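Local coordinates for 2-hydroxyisocaproyl-CoA dehydratase activator (Clostridium difficile, PDB 4EHU), which transfers one electron to (R)-2-hydroxyisocaproyl-CoA dehydratase with concomitant ATP hydrolysis, activating that enzyme in the reductive branch of L-leucine fermentation, at residues M1-G9 with A248-K257. Sequence-based numbering, arbitrary orientation.
With ANP (phosphoaminophosphonic acid-adenylate ester), chain D.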
ATOM      1  N   MET A   1     -18.572 -31.320 -28.297  1.00 44.84           N
ATOM      2  CA  MET A   1     -18.824 -29.854 -28.218  1.00 43.65           C
ATOM      3  C   MET A   1     -17.629 -29.190 -27.556  1.00 40.17           C
ATOM      4  O   MET A   1     -16.905 -29.829 -26.800  1.00 37.96           O
ATOM      5  CB  MET A   1     -20.077 -29.561 -27.385  1.00 41.74           C
ATOM      6  CG  MET A   1     -19.810 -29.556 -25.863  1.00 40.50           C
ATOM      7  SD  MET A   1     -21.080 -28.674 -24.935  1.00 49.63           S
ATOM      8  CE  MET A   1     -22.552 -29.500 -25.546  1.00 43.36           C
ATOM      9  N   TYR A   2     -17.421 -27.910 -27.833  1.00 32.82           N
ATOM     10  CA  TYR A   2     -16.411 -27.142 -27.104  1.00 35.91           C
ATOM     11  C   TYR A   2     -17.053 -25.977 -26.387  1.00 33.76           C
ATOM     12  O   TYR A   2     -17.972 -25.353 -26.908  1.00 33.50           O
ATOM     13  CB  TYR A   2     -15.346 -26.608 -28.058  1.00 35.86           C
ATOM     14  CG  TYR A   2     -14.587 -27.689 -28.777  1.00 33.87           C
ATOM     15  CD1 TYR A   2     -13.467 -28.270 -28.202  1.00 44.85           C
ATOM     16  CD2 TYR A   2     -15.004 -28.148 -30.033  1.00 34.15           C
ATOM     17  CE1 TYR A   2     -12.764 -29.267 -28.855  1.00 45.94           C
ATOM     18  CE2 TYR A   2     -14.309 -29.137 -30.686  1.00 42.95           C
ATOM     19  CZ  TYR A   2     -13.191 -29.696 -30.093  1.00 41.42           C
ATOM     20  OH  TYR A   2     -12.497 -30.688 -30.744  1.00 44.37           O
ATOM     21  N   THR A   3     -16.570 -25.675 -25.187  1.00 31.08           N
ATOM     22  CA  THR A   3     -16.924 -24.426 -24.527  1.00 30.84           C
ATOM     23  C   THR A   3     -15.651 -23.684 -24.137  1.00 30.51           C
ATOM     24  O   THR A   3     -14.573 -24.267 -24.106  1.00 28.81           O
ATOM     25  CB  THR A   3     -17.792 -24.668 -23.292  1.00 29.02           C
ATOM     26  OG1 THR A   3     -17.078 -25.479 -22.346  1.00 27.17           O
ATOM     27  CG2 THR A   3     -19.122 -25.347 -23.722  1.00 27.30           C
ATOM     28  N   MET A   4     -15.780 -22.395 -23.861  1.00 27.38           N
ATOM     29  CA  MET A   4     -14.620 -21.572 -23.527  1.00 26.65           C
ATOM     30  C   MET A   4     -14.877 -20.745 -22.277  1.00 27.46           C
ATOM     31  O   MET A   4     -15.969 -20.225 -22.084  1.00 27.33           O
ATOM     32  CB  MET A   4     -14.302 -20.630 -24.686  1.00 29.99           C
ATOM     33  CG  MET A   4     -13.061 -19.787 -24.468  1.00 32.40           C
ATOM     34  SD  MET A   4     -12.632 -18.820 -25.925  1.00 45.67           S
ATOM     35  CE  MET A   4     -11.714 -20.025 -26.881  1.00 84.11           C
ATOM     36  N   GLY A   5     -13.847 -20.639 -21.438  1.00 25.43           N
ATOM     37  CA  GLY A   5     -13.845 -19.763 -20.277  1.00 26.15           C
ATOM     38  C   GLY A   5     -12.742 -18.723 -20.413  1.00 27.88           C
ATOM     39  O   GLY A   5     -11.630 -19.049 -20.811  1.00 26.49           O
ATOM     40  N   LEU A   6     -13.066 -17.470 -20.114  1.00 26.30           N
ATOM     41  CA  LEU A   6     -12.090 -16.387 -20.113  1.00 26.80           C
ATOM     42  C   LEU A   6     -12.101 -15.756 -18.735  1.00 28.30           C
ATOM     43  O   LEU A   6     -13.164 -15.482 -18.198  1.00 25.72           O
ATOM     44  CB  LEU A   6     -12.445 -15.330 -21.161  1.00 28.30           C
ATOM     45  CG  LEU A   6     -12.313 -15.744 -22.625  1.00 54.90           C
ATOM     46  CD1 LEU A   6     -12.837 -14.632 -23.523  1.00 67.15           C
ATOM     47  CD2 LEU A   6     -10.869 -16.082 -22.962  1.00 59.34           C
ATOM     48  N   ASP A   7     -10.924 -15.534 -18.165  1.00 21.61           N
ATOM     49  CA  ASP A   7     -10.789 -14.887 -16.863  1.00 23.48           C
ATOM     50  C   ASP A   7      -9.909 -13.657 -17.064  1.00 26.49           C
ATOM     51  O   ASP A   7      -8.706 -13.759 -17.249  1.00 26.09           O
ATOM     52  CB  ASP A   7     -10.189 -15.881 -15.846  1.00 18.96           C
ATOM     53  CG  ASP A   7      -9.837 -15.237 -14.491  1.00 20.92           C
ATOM     54  OD1 ASP A   7     -10.064 -14.029 -14.263  1.00 22.26           O
ATOM     55  OD2 ASP A   7      -9.313 -15.972 -13.640  1.00 20.50           O
ATOM     56  N   ILE A   8     -10.529 -12.488 -17.080  1.00 25.35           N
ATOM     57  CA  ILE A   8      -9.817 -11.255 -17.346  1.00 25.87           C
ATOM     58  C   ILE A   8      -9.596 -10.542 -16.029  1.00 25.20           C
ATOM     59  O   ILE A   8     -10.479  -9.855 -15.525  1.00 29.18           O
ATOM     60  CB  ILE A   8     -10.611 -10.364 -18.317  1.00 33.59           C
ATOM     61  CG1 ILE A   8     -10.980 -11.171 -19.564  1.00 28.79           C
ATOM     62  CG2 ILE A   8      -9.795  -9.138 -18.685  1.00 33.47           C
ATOM     63  CD1 ILE A   8     -12.029 -10.490 -20.449  1.00 44.48           C
ATOM     64  N   GLY A   9      -8.422 -10.740 -15.437  1.00 22.81           N
ATOM     65  CA  GLY A   9      -8.169 -10.169 -14.132  1.00 23.71           C
ATOM     66  C   GLY A   9      -7.496  -8.821 -14.239  1.00 25.03           C
ATOM     67  O   GLY A   9      -7.363  -8.267 -15.329  1.00 29.33           O
ATOM     68  N   ALA A 248     -15.101 -20.979 -15.487  1.00 19.41           N
ATOM     69  CA  ALA A 248     -15.929 -20.328 -16.511  1.00 22.52           C
ATOM     70  C   ALA A 248     -16.280 -21.308 -17.648  1.00 25.38           C
ATOM     71  O   ALA A 248     -17.427 -21.362 -18.114  1.00 22.01           O
ATOM     72  CB  ALA A 248     -15.223 -19.080 -17.068  1.00 21.75           C
ATOM     73  N   ALA A 249     -15.304 -22.096 -18.092  1.00 22.60           N
ATOM     74  CA  ALA A 249     -15.539 -23.041 -19.193  1.00 23.96           C
ATOM     75  C   ALA A 249     -16.555 -24.108 -18.771  1.00 26.78           C
ATOM     76  O   ALA A 249     -17.338 -24.585 -19.575  1.00 25.43           O
ATOM     77  CB  ALA A 249     -14.219 -23.688 -19.646  1.00 22.24           C
ATOM     78  N   LEU A 250     -16.549 -24.460 -17.492  1.00 22.61           N
ATOM     79  CA  LEU A 250     -17.468 -25.460 -16.966  1.00 24.30           C
ATOM     80  C   LEU A 250     -18.877 -24.881 -16.846  1.00 26.71           C
ATOM     81  O   LEU A 250     -19.862 -25.570 -17.141  1.00 26.21           O
ATOM     82  CB  LEU A 250     -16.981 -25.962 -15.605  1.00 22.88           C
ATOM     83  CG  LEU A 250     -15.813 -26.937 -15.690  1.00 19.70           C
ATOM     84  CD1 LEU A 250     -15.065 -26.990 -14.341  1.00 20.90           C
ATOM     85  CD2 LEU A 250     -16.320 -28.312 -16.088  1.00 23.58           C
ATOM     86  N   TYR A 251     -18.993 -23.627 -16.421  1.00 22.46           N
ATOM     87  CA  TYR A 251     -20.302 -22.981 -16.419  1.00 23.29           C
ATOM     88  C   TYR A 251     -20.786 -22.835 -17.849  1.00 24.58           C
ATOM     89  O   TYR A 251     -21.978 -22.878 -18.100  1.00 26.17           O
ATOM     90  CB  TYR A 251     -20.284 -21.614 -15.745  1.00 24.05           C
ATOM     91  CG  TYR A 251     -20.305 -21.722 -14.250  1.00 24.48           C
ATOM     92  CD1 TYR A 251     -21.353 -22.356 -13.599  1.00 25.66           C
ATOM     93  CD2 TYR A 251     -19.268 -21.208 -13.483  1.00 25.28           C
ATOM     94  CE1 TYR A 251     -21.365 -22.489 -12.243  1.00 26.37           C
ATOM     95  CE2 TYR A 251     -19.287 -21.309 -12.133  1.00 24.95           C
ATOM     96  CZ  TYR A 251     -20.328 -21.958 -11.506  1.00 28.96           C
ATOM     97  OH  TYR A 251     -20.333 -22.068 -10.132  1.00 27.86           O
ATOM     98  N   ALA A 252     -19.859 -22.662 -18.782  1.00 23.55           N
ATOM     99  CA  ALA A 252     -20.235 -22.543 -20.194  1.00 28.09           C
ATOM    100  C   ALA A 252     -20.794 -23.872 -20.690  1.00 22.87           C
ATOM    101  O   ALA A 252     -21.756 -23.906 -21.463  1.00 26.77           O
ATOM    102  CB  ALA A 252     -19.025 -22.119 -21.021  1.00 26.63           C
ATOM    103  N   PHE A 253     -20.169 -24.963 -20.263  1.00 25.64           N
ATOM    104  CA  PHE A 253     -20.654 -26.298 -20.547  1.00 27.20           C
ATOM    105  C   PHE A 253     -22.047 -26.486 -19.953  1.00 26.23           C
ATOM    106  O   PHE A 253     -22.923 -27.035 -20.624  1.00 29.14           O
ATOM    107  CB  PHE A 253     -19.674 -27.345 -20.004  1.00 26.07           C
ATOM    108  CG  PHE A 253     -20.176 -28.767 -20.103  1.00 29.41           C
ATOM    109  CD1 PHE A 253     -20.149 -29.451 -21.316  1.00 31.34           C
ATOM    110  CD2 PHE A 253     -20.648 -29.422 -18.979  1.00 35.61           C
ATOM    111  CE1 PHE A 253     -20.590 -30.752 -21.403  1.00 34.80           C
ATOM    112  CE2 PHE A 253     -21.096 -30.729 -19.059  1.00 37.37           C
ATOM    113  CZ  PHE A 253     -21.061 -31.397 -20.273  1.00 36.18           C
ATOM    114  N   ASP A 254     -22.273 -26.017 -18.723  1.00 28.68           N
ATOM    115  CA  ASP A 254     -23.602 -26.126 -18.120  1.00 30.30           C
ATOM    116  C   ASP A 254     -24.623 -25.456 -19.015  1.00 31.80           C
ATOM    117  O   ASP A 254     -25.712 -25.981 -19.218  1.00 32.62           O
ATOM    118  CB  ASP A 254     -23.689 -25.433 -16.765  1.00 31.50           C
ATOM    119  CG  ASP A 254     -22.921 -26.153 -15.678  1.00 39.96           C
ATOM    120  OD1 ASP A 254     -22.483 -27.303 -15.889  1.00 29.77           O
ATOM    121  OD2 ASP A 254     -22.776 -25.555 -14.596  1.00 39.45           O
ATOM    122  N   GLU A 255     -24.285 -24.259 -19.493  1.00 29.14           N
ATOM    123  CA  GLU A 255     -25.177 -23.504 -20.373  1.00 28.84           C
ATOM    124  C   GLU A 255     -25.475 -24.285 -21.638  1.00 33.16           C
ATOM    125  O   GLU A 255     -26.613 -24.324 -22.096  1.00 34.11           O
ATOM    126  CB  GLU A 255     -24.545 -22.163 -20.742  1.00 30.26           C
ATOM    127  CG  GLU A 255     -24.470 -21.192 -19.596  1.00 32.93           C
ATOM    128  CD  GLU A 255     -25.842 -20.765 -19.122  1.00 48.81           C
ATOM    129  OE1 GLU A 255     -26.718 -20.479 -19.970  1.00 40.31           O
ATOM    130  OE2 GLU A 255     -26.045 -20.735 -17.898  1.00 36.23           O
ATOM    131  N   ALA A 256     -24.450 -24.896 -22.213  1.00 32.43           N
ATOM    132  CA  ALA A 256     -24.613 -25.666 -23.437  1.00 35.59           C
ATOM    133  C   ALA A 256     -25.544 -26.862 -23.206  1.00 37.44           C
ATOM    134  O   ALA A 256     -26.431 -27.138 -24.014  1.00 36.37           O
ATOM    135  CB  ALA A 256     -23.254 -26.121 -23.941  1.00 31.05           C
ATOM    136  N   LYS A 257     -25.371 -27.545 -22.080  1.00 33.67           N
ATOM    137  CA  LYS A 257     -26.203 -28.699 -21.757  1.00 32.66           C
ATOM    138  C   LYS A 257     -27.634 -28.275 -21.466  1.00 37.74           C
ATOM    139  O   LYS A 257     -28.574 -29.002 -21.784  1.00 40.85           O
ATOM    140  CB  LYS A 257     -25.638 -29.453 -20.550  1.00 32.85           C
ATOM    141  CG  LYS A 257     -24.261 -30.035 -20.796  1.00 37.96           C
ATOM    142  CD  LYS A 257     -24.273 -31.053 -21.937  1.00 59.10           C
ATOM    143  CE  LYS A 257     -24.912 -32.374 -21.526  1.00 65.86           C
ATOM    144  NZ  LYS A 257     -24.666 -33.449 -22.539  1.00 64.82           N
TER
HETATM  145  PG  ANP D 302      -6.947 -10.274  -9.657  1.00 18.56           P
HETATM  146  O1G ANP D 302      -7.926  -9.322 -10.334  1.00 19.89           O
HETATM  147  O2G ANP D 302      -7.574 -11.636  -9.492  1.00 19.33           O
HETATM  148  O3G ANP D 302      -6.391  -9.736  -8.398  1.00 20.61           O
HETATM  149  PB  ANP D 302      -5.322 -11.573 -11.860  1.00 19.07           P
HETATM  150  O1B ANP D 302      -4.986 -10.993 -13.209  1.00 21.23           O
HETATM  151  O2B ANP D 302      -6.376 -12.681 -11.839  1.00 17.41           O
HETATM  152  N3B ANP D 302      -5.646 -10.265 -10.776  1.00 18.01           N
HETATM  153  PA  ANP D 302      -3.366 -13.702 -11.568  1.00 18.79           P
HETATM  154  O1A ANP D 302      -3.353 -13.903 -13.042  1.00 19.66           O
HETATM  155  O2A ANP D 302      -4.087 -14.661 -10.647  1.00 17.97           O
HETATM  156  O3A ANP D 302      -3.962 -12.229 -11.247  1.00 18.26           O
HETATM  157  O5' ANP D 302      -1.884 -13.521 -10.972  1.00 18.30           O
HETATM  158  C5' ANP D 302      -1.054 -12.443 -11.416  1.00 19.73           C
HETATM  159  C4' ANP D 302       0.335 -12.612 -10.809  1.00 26.26           C
HETATM  160  O4' ANP D 302       0.838 -13.924 -10.597  1.00 22.75           O
HETATM  161  C3' ANP D 302       1.438 -11.571 -10.849  1.00 23.33           C
HETATM  162  O3' ANP D 302       1.092 -10.423 -10.062  1.00 22.02           O
HETATM  163  C2' ANP D 302       2.652 -12.358 -10.344  1.00 25.59           C
HETATM  164  O2' ANP D 302       3.054 -11.964  -9.020  1.00 25.85           O
HETATM  165  C1' ANP D 302       2.240 -13.829 -10.324  1.00 22.88           C
HETATM  166  N9  ANP D 302       2.897 -14.643 -11.363  1.00 21.97           N
HETATM  167  C8  ANP D 302       2.624 -14.647 -12.684  1.00 23.52           C
HETATM  168  N7  ANP D 302       3.387 -15.564 -13.329  1.00 23.49           N
HETATM  169  C5  ANP D 302       4.157 -16.158 -12.384  1.00 20.90           C
HETATM  170  C6  ANP D 302       5.171 -17.214 -12.366  1.00 22.14           C
HETATM  171  N6  ANP D 302       5.533 -17.807 -13.529  1.00 23.58           N
HETATM  172  N1  ANP D 302       5.720 -17.548 -11.170  1.00 20.67           N
HETATM  173  C2  ANP D 302       5.361 -16.964 -10.018  1.00 22.10           C
HETATM  174  N3  ANP D 302       4.446 -15.983  -9.963  1.00 20.97           N
HETATM  175  C4  ANP D 302       3.823 -15.561 -11.092  1.00 20.77           C
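The carbonyl oxygen of A249 is gripped twice: T3 OG1 donates to A249 O over 2.9 Å, and F253 N makes the regular helical bond to the same atom. The hydroxyl meets the carbonyl at a C=O...donor angle of 133°, tilted out of its plane, and the two donors reach A249 O from opposite faces of that plane. This bond joins strand 2-8 to helix 243-261 in the actin-like ATPase fold of the activator. The strand is the middle one of a mixed five-stranded sheet, between 13-19 and 57-63, and the helix lies across one of its faces. The axis of segment 248-257 runs at 140° to that of strand 2-8, N-to-C directions compared, with a closest approach of 5.9 Å. On the other face, M4 and L6 turn away to meet helix 38-50.

Close approach rests on small residues. G5, without a side chain, lets its CA come to 3.5 Å from A249 N. A248 CB sits 3.6 Å from G5 CA. One turn on, A252 CB packs against T3 CB, also at 3.6 Å. With OG1 placed between its backbone N and carbonyl carbon (chi1 60°), T3 sends the hydroxyl to A249 while CG2 lies beside the F253 backbone.

Past G5, the strand leads on to the ATP site: G9 CA is 3.4 Å from O1B of the bound ATP analogue. At the other end, M1 bends at chi3 and crosses the F253 side chain at about a right angle. Its sulfur makes an oblique Met-aromatic contact, 5.0 Å from the ring centroid. K257 CG lies above one face of the F253 ring, offset toward its rim. The same M1 SD atom also presses on A256 CB at 3.5 Å.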